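Local coordinates for protein-disulfide isomerase (PDB 3GMF) that probably acts as a thiol-disulfide oxidoreductase or isomerase of the thioredoxin-fold class, making, breaking or rearranging disulfide bonds in other proteins, at residues A[69-74]-A[80-85]; A[8-13]-A[44-49]. All coordinates share one frame; numbering follows the deposited sequence.

Contact 1 (A[69-74]-A[80-85]); sequences LITNCV and FTLHTA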
loop_
_atom_site.group_PDB
_atom_site.type_symbol
_atom_site.label_atom_id
_atom_site.label_comp_id
_atom_site.label_asym_id
_atom_site.label_seq_id
_atom_site.Cartn_x
_atom_site.Cartn_y
_atom_site.Cartn_z
ATOM N N LEU A 69 -8.417 2.191 1.817
ATOM C CA LEU A 69 -9.437 3.250 1.781
ATOM C C LEU A 69 -8.947 4.482 2.519
ATOM O O LEU A 69 -9.070 5.593 1.996
ATOM C CB LEU A 69 -10.783 2.773 2.333
ATOM C CG LEU A 69 -11.511 1.795 1.407
ATOM C CD1 LEU A 69 -12.534 1.000 2.243
ATOM C CD2 LEU A 69 -12.126 2.500 0.167
ATOM N N ILE A 70 -8.334 4.283 3.681
ATOM C CA ILE A 70 -7.834 5.385 4.505
ATOM C C ILE A 70 -6.734 6.143 3.766
ATOM O O ILE A 70 -6.857 7.355 3.553
ATOM C CB ILE A 70 -7.355 4.923 5.893
ATOM C CG1 ILE A 70 -8.472 4.171 6.650
ATOM C CG2 ILE A 70 -6.848 6.110 6.721
ATOM C CD1 ILE A 70 -7.989 3.443 7.914
ATOM N N THR A 71 -5.687 5.435 3.331
ATOM C CA THR A 71 -4.550 6.113 2.666
ATOM C C THR A 71 -4.948 6.790 1.336
ATOM O O THR A 71 -4.378 7.827 0.963
ATOM C CB THR A 71 -3.332 5.164 2.478
ATOM O OG1 THR A 71 -3.668 4.146 1.523
ATOM C CG2 THR A 71 -2.943 4.509 3.808
ATOM N N ASN A 72 -5.958 6.252 0.654
ATOM C CA ASN A 72 -6.421 6.848 -0.601
ATOM C C ASN A 72 -7.458 7.966 -0.459
ATOM O O ASN A 72 -7.788 8.602 -1.467
ATOM C CB ASN A 72 -6.912 5.782 -1.585
ATOM C CG ASN A 72 -5.766 4.986 -2.196
ATOM O OD1 ASN A 72 -5.303 5.295 -3.299
ATOM N ND2 ASN A 72 -5.300 3.962 -1.475
ATOM N N CYS A 73 -7.901 8.225 0.757
ATOM C CA CYS A 73 -8.951 9.262 0.964
ATOM C C CYS A 73 -8.316 10.580 1.322
ATOM O O CYS A 73 -8.976 11.573 1.194
ATOM C CB CYS A 73 -10.035 8.849 1.985
ATOM S SG CYS A 73 -9.637 9.001 3.763
ATOM N N VAL A 74 -7.058 10.603 1.711
ATOM C CA VAL A 74 -6.329 11.839 2.015
ATOM C C VAL A 74 -5.803 12.507 0.733
ATOM O O VAL A 74 -5.654 11.838 -0.290
ATOM C CB VAL A 74 -5.171 11.610 3.044
ATOM C CG1 VAL A 74 -5.712 11.205 4.408
ATOM C CG2 VAL A 74 -4.136 10.606 2.530
ATOM N N PHE A 80 1.863 9.737 1.047
ATOM C CA PHE A 80 3.126 9.036 1.271
ATOM C C PHE A 80 3.509 8.930 2.733
ATOM O O PHE A 80 4.021 7.890 3.147
ATOM C CB PHE A 80 4.255 9.595 0.395
ATOM C CG PHE A 80 4.251 9.035 -0.993
ATOM C CD1 PHE A 80 4.836 7.795 -1.251
ATOM C CD2 PHE A 80 3.633 9.716 -2.039
ATOM C CE1 PHE A 80 4.822 7.255 -2.525
ATOM C CE2 PHE A 80 3.612 9.168 -3.338
ATOM C CZ PHE A 80 4.206 7.939 -3.568
ATOM N N THR A 81 3.236 9.979 3.520
ATOM C CA THR A 81 3.487 9.913 4.961
ATOM C C THR A 81 2.597 8.865 5.627
ATOM O O THR A 81 3.059 8.091 6.454
ATOM C CB THR A 81 3.339 11.276 5.682
ATOM O OG1 THR A 81 2.221 12.001 5.154
ATOM C CG2 THR A 81 4.603 12.091 5.509
ATOM N N LEU A 82 1.333 8.828 5.232
ATOM C CA LEU A 82 0.373 7.896 5.812
ATOM C C LEU A 82 0.630 6.434 5.392
ATOM O O LEU A 82 0.600 5.524 6.239
ATOM C CB LEU A 82 -1.040 8.330 5.440
ATOM C CG LEU A 82 -2.172 7.779 6.314
ATOM C CD1 LEU A 82 -1.845 7.882 7.819
ATOM C CD2 LEU A 82 -3.451 8.507 5.968
ATOM N N HIS A 83 0.859 6.230 4.101
ATOM C CA HIS A 83 1.255 4.932 3.543
ATOM C C HIS A 83 2.491 4.386 4.257
ATOM O O HIS A 83 2.497 3.241 4.696
ATOM C CB HIS A 83 1.501 5.072 2.032
ATOM C CG HIS A 83 2.098 3.854 1.386
ATOM N ND1 HIS A 83 1.332 2.790 0.951
ATOM C CD2 HIS A 83 3.381 3.539 1.090
ATOM C CE1 HIS A 83 2.124 1.868 0.426
ATOM N NE2 HIS A 83 3.372 2.306 0.489
ATOM N N THR A 84 3.527 5.218 4.406
ATOM C CA THR A 84 4.759 4.806 5.086
ATOM C C THR A 84 4.495 4.460 6.551
ATOM O O THR A 84 5.041 3.471 7.053
ATOM C CB THR A 84 5.893 5.886 4.926
ATOM O OG1 THR A 84 6.342 5.882 3.563
ATOM C CG2 THR A 84 7.077 5.597 5.829
ATOM N N ALA A 85 3.641 5.251 7.211
ATOM C CA ALA A 85 3.271 5.015 8.615
ATOM C C ALA A 85 2.600 3.648 8.828
ATOM O O ALA A 85 3.026 2.873 9.689
ATOM C CB ALA A 85 2.381 6.141 9.153
#
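Leu82 packs against Ile70, Thr71 and Val74 in a buried, apolar contact between two consecutive, nearly antiparallel helices, 62-73 and 76-88, of the helical part of this thioredoxin-like protein. The axes of 69-73 and 80-85 approach to 9.2 Å at 161°, and Thr71 and His83 lie at the level where the backbones come nearest. Leu82 reaches across with CG anti to its backbone N (chi1 -160°), which carries the branched end to the facing helix. There its CD2 meets both methyls of Val74, the nearer being CG1 at 3.9 Å from CD2 of Leu82, while Ile70 brings CG2 to 4.2 Å from the same CD2. Further along the interface, the methyl CG2 of Thr71 lies 4.2 Å from Leu82 CG and equally far from the backbone N of His83.

Thr71 thus splits its two branches: the methyl enters the helix interface, and OG1 hydrogen-bonds to the hydroxyl of Tyr25. That hydroxyl also bonds to ND1 of His83, whose ring turns from the facing segment, so Tyr25 ties the two helices together through a polar bridge. Next to Val74, Cys73 forms a disulfide with Cys143. Direct cohesion between the two segments therefore comes from van der Waals contacts of branched aliphatic groups, with directional bonding supplied by Tyr25 beside them.

Contact 2 (A[8-13]-A[44-49]); sequences HLLGNP and GMVQPG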
loop_
_atom_site.group_PDB
_atom_site.type_symbol
_atom_site.label_atom_id
_atom_site.label_comp_id
_atom_site.label_asym_id
_atom_site.label_seq_id
_atom_site.Cartn_x
_atom_site.Cartn_y
_atom_site.Cartn_z
ATOM N N HIS A 8 0.152 6.101 -6.902
ATOM C CA HIS A 8 0.692 7.360 -6.357
ATOM C C HIS A 8 2.140 7.539 -6.746
ATOM O O HIS A 8 2.938 6.611 -6.621
ATOM C CB HIS A 8 0.569 7.376 -4.846
ATOM C CG HIS A 8 -0.812 7.698 -4.368
ATOM N ND1 HIS A 8 -1.774 6.733 -4.179
ATOM C CD2 HIS A 8 -1.397 8.881 -4.065
ATOM C CE1 HIS A 8 -2.894 7.304 -3.777
ATOM N NE2 HIS A 8 -2.688 8.606 -3.689
ATOM N N LEU A 9 2.496 8.736 -7.209
ATOM C CA LEU A 9 3.840 8.940 -7.731
ATOM C C LEU A 9 4.689 9.808 -6.814
ATOM O O LEU A 9 4.276 10.902 -6.429
ATOM C CB LEU A 9 3.787 9.546 -9.130
ATOM C CG LEU A 9 5.102 9.642 -9.911
ATOM C CD1 LEU A 9 5.659 8.276 -10.302
ATOM C CD2 LEU A 9 4.846 10.487 -11.153
ATOM N N LEU A 10 5.872 9.305 -6.476
ATOM C CA LEU A 10 6.865 10.058 -5.702
ATOM C C LEU A 10 7.988 10.470 -6.638
ATOM O O LEU A 10 8.590 9.627 -7.310
ATOM C CB LEU A 10 7.426 9.221 -4.544
ATOM C CG LEU A 10 8.348 9.949 -3.555
ATOM C CD1 LEU A 10 7.680 11.200 -2.995
ATOM C CD2 LEU A 10 8.808 9.037 -2.414
ATOM N N GLY A 11 8.245 11.772 -6.712
ATOM C CA GLY A 11 9.272 12.285 -7.598
ATOM C C GLY A 11 8.746 12.730 -8.947
ATOM O O GLY A 11 7.530 12.775 -9.183
ATOM N N ASN A 12 9.681 13.044 -9.836
ATOM C CA ASN A 12 9.385 13.701 -11.099
ATOM C C ASN A 12 8.831 12.738 -12.133
ATOM O O ASN A 12 9.475 11.744 -12.444
ATOM C CB ASN A 12 10.649 14.386 -11.637
ATOM C CG ASN A 12 10.345 15.454 -12.673
ATOM O OD1 ASN A 12 9.808 15.171 -13.748
ATOM N ND2 ASN A 12 10.708 16.691 -12.359
ATOM N N PRO A 13 7.642 13.052 -12.690
ATOM C CA PRO A 13 6.977 12.234 -13.710
ATOM C C PRO A 13 7.812 12.014 -14.970
ATOM O O PRO A 13 7.665 10.983 -15.634
ATOM C CB PRO A 13 5.717 13.039 -14.042
ATOM C CG PRO A 13 5.494 13.906 -12.869
ATOM C CD PRO A 13 6.842 14.240 -12.340
ATOM N N GLY A 44 18.968 8.486 -2.757
ATOM C CA GLY A 44 19.747 7.974 -3.884
ATOM C C GLY A 44 19.164 8.268 -5.256
ATOM O O GLY A 44 19.905 8.398 -6.239
ATOM N N MET A 45 17.838 8.386 -5.337
ATOM C CA MET A 45 17.170 8.372 -6.640
ATOM C C MET A 45 16.137 9.479 -6.868
ATOM O O MET A 45 16.171 10.168 -7.899
ATOM C CB MET A 45 16.537 6.986 -6.884
ATOM C CG MET A 45 16.014 6.756 -8.298
ATOM S SD MET A 45 15.152 5.174 -8.560
ATOM C CE MET A 45 13.559 5.446 -7.807
ATOM N N VAL A 46 15.227 9.633 -5.912
ATOM C CA VAL A 46 14.092 10.535 -6.037
ATOM C C VAL A 46 14.517 12.003 -5.876
ATOM O O VAL A 46 14.221 12.836 -6.748
ATOM C CB VAL A 46 12.973 10.155 -5.028
ATOM C CG1 VAL A 46 11.800 11.132 -5.101
ATOM C CG2 VAL A 46 12.488 8.725 -5.293
ATOM N N GLN A 47 15.209 12.293 -4.773
ATOM C CA GLN A 47 15.660 13.657 -4.479
ATOM C C GLN A 47 16.573 14.209 -5.588
ATOM O O GLN A 47 16.374 15.348 -6.026
ATOM C CB GLN A 47 16.304 13.752 -3.084
ATOM C CG GLN A 47 16.352 15.162 -2.483
ATOM C CD GLN A 47 17.633 15.926 -2.803
ATOM O OE1 GLN A 47 17.691 17.146 -2.641
ATOM N NE2 GLN A 47 18.663 15.212 -3.252
ATOM N N PRO A 48 17.562 13.405 -6.084
ATOM C CA PRO A 48 18.295 13.973 -7.234
ATOM C C PRO A 48 17.552 14.008 -8.580
ATOM O O PRO A 48 18.127 14.452 -9.574
ATOM C CB PRO A 48 19.518 13.048 -7.370
ATOM C CG PRO A 48 19.527 12.196 -6.164
ATOM C CD PRO A 48 18.128 12.091 -5.716
ATOM N N GLY A 49 16.307 13.532 -8.630
ATOM C CA GLY A 49 15.516 13.552 -9.866
ATOM C C GLY A 49 15.913 12.509 -10.896
ATOM O O GLY A 49 15.568 12.628 -12.080
HETATM O O HOH W 1 12.370 12.249 -8.945
#
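Val46 points its side chain at the turn of the chain at Leu10 and Gly11, touching both residues. The side chains of Leu10 and Val46 cross at about a right angle, and the touch between them is made by the branch carbon of the leucine: Leu10 CG lies 4.0 Å from Val46 CG1. That same methyl, set anti to the backbone N of Val46 (chi1 177°), also presses on the main chain of the turn, with CG1 of Val46 3.7 Å from CA of Gly11 and 4.0 Å from N of Gly11. Having no side chain, Gly11 offers bare main chain to the methyl, and its positive phi (95°) turns the chain here.

Beside this apolar touch a water joins the two backbones. It accepts from Asn12 N at 2.9 Å and donates to Val46 O at 2.9 Å. The carbonyl of Val46 is used twice, because Gly49 N also bonds to Val46 O, at 2.9 Å, closing the type I turn from Val46 to Gly49. Gly49, with positive phi, belongs to a Schellman motif that follows the helix.

Behind the contact, Val46 also rests on Ile53 of strand 51-57, the neighbour to which Leu10 is hydrogen-bonded through its backbone. Helix 28-46 is the connecting helix of a beta-alpha-beta crossover between the parallel strands 17-23 and 51-57. Near the protein surface, the tail of this crossover helix is set against edge strand 7-10, which runs antiparallel to 51-57 in the sheet of the thioredoxin fold.

Overall arrangement
Both segments of contact 2 precede those of contact 1 in the sequence, and the centres lie about 18 Å apart. Contact 1 joins two successive helices, 62-73 and 76-88, nearer the middle of the molecule; contact 2 joins edge strand 7-10 to the end of helix 28-46 near the surface. They nonetheless meet directly: the ring of Phe80 packs on strand 7-10, with CZ of Phe80 3.6 Å from CB of Leu10, and Asn72 touches the ring of His8 from the other helix. Both helices of contact 1 thus lean on the strand used in contact 2, so the helical part and the sheet of the thioredoxin fold are in direct contact at this strand.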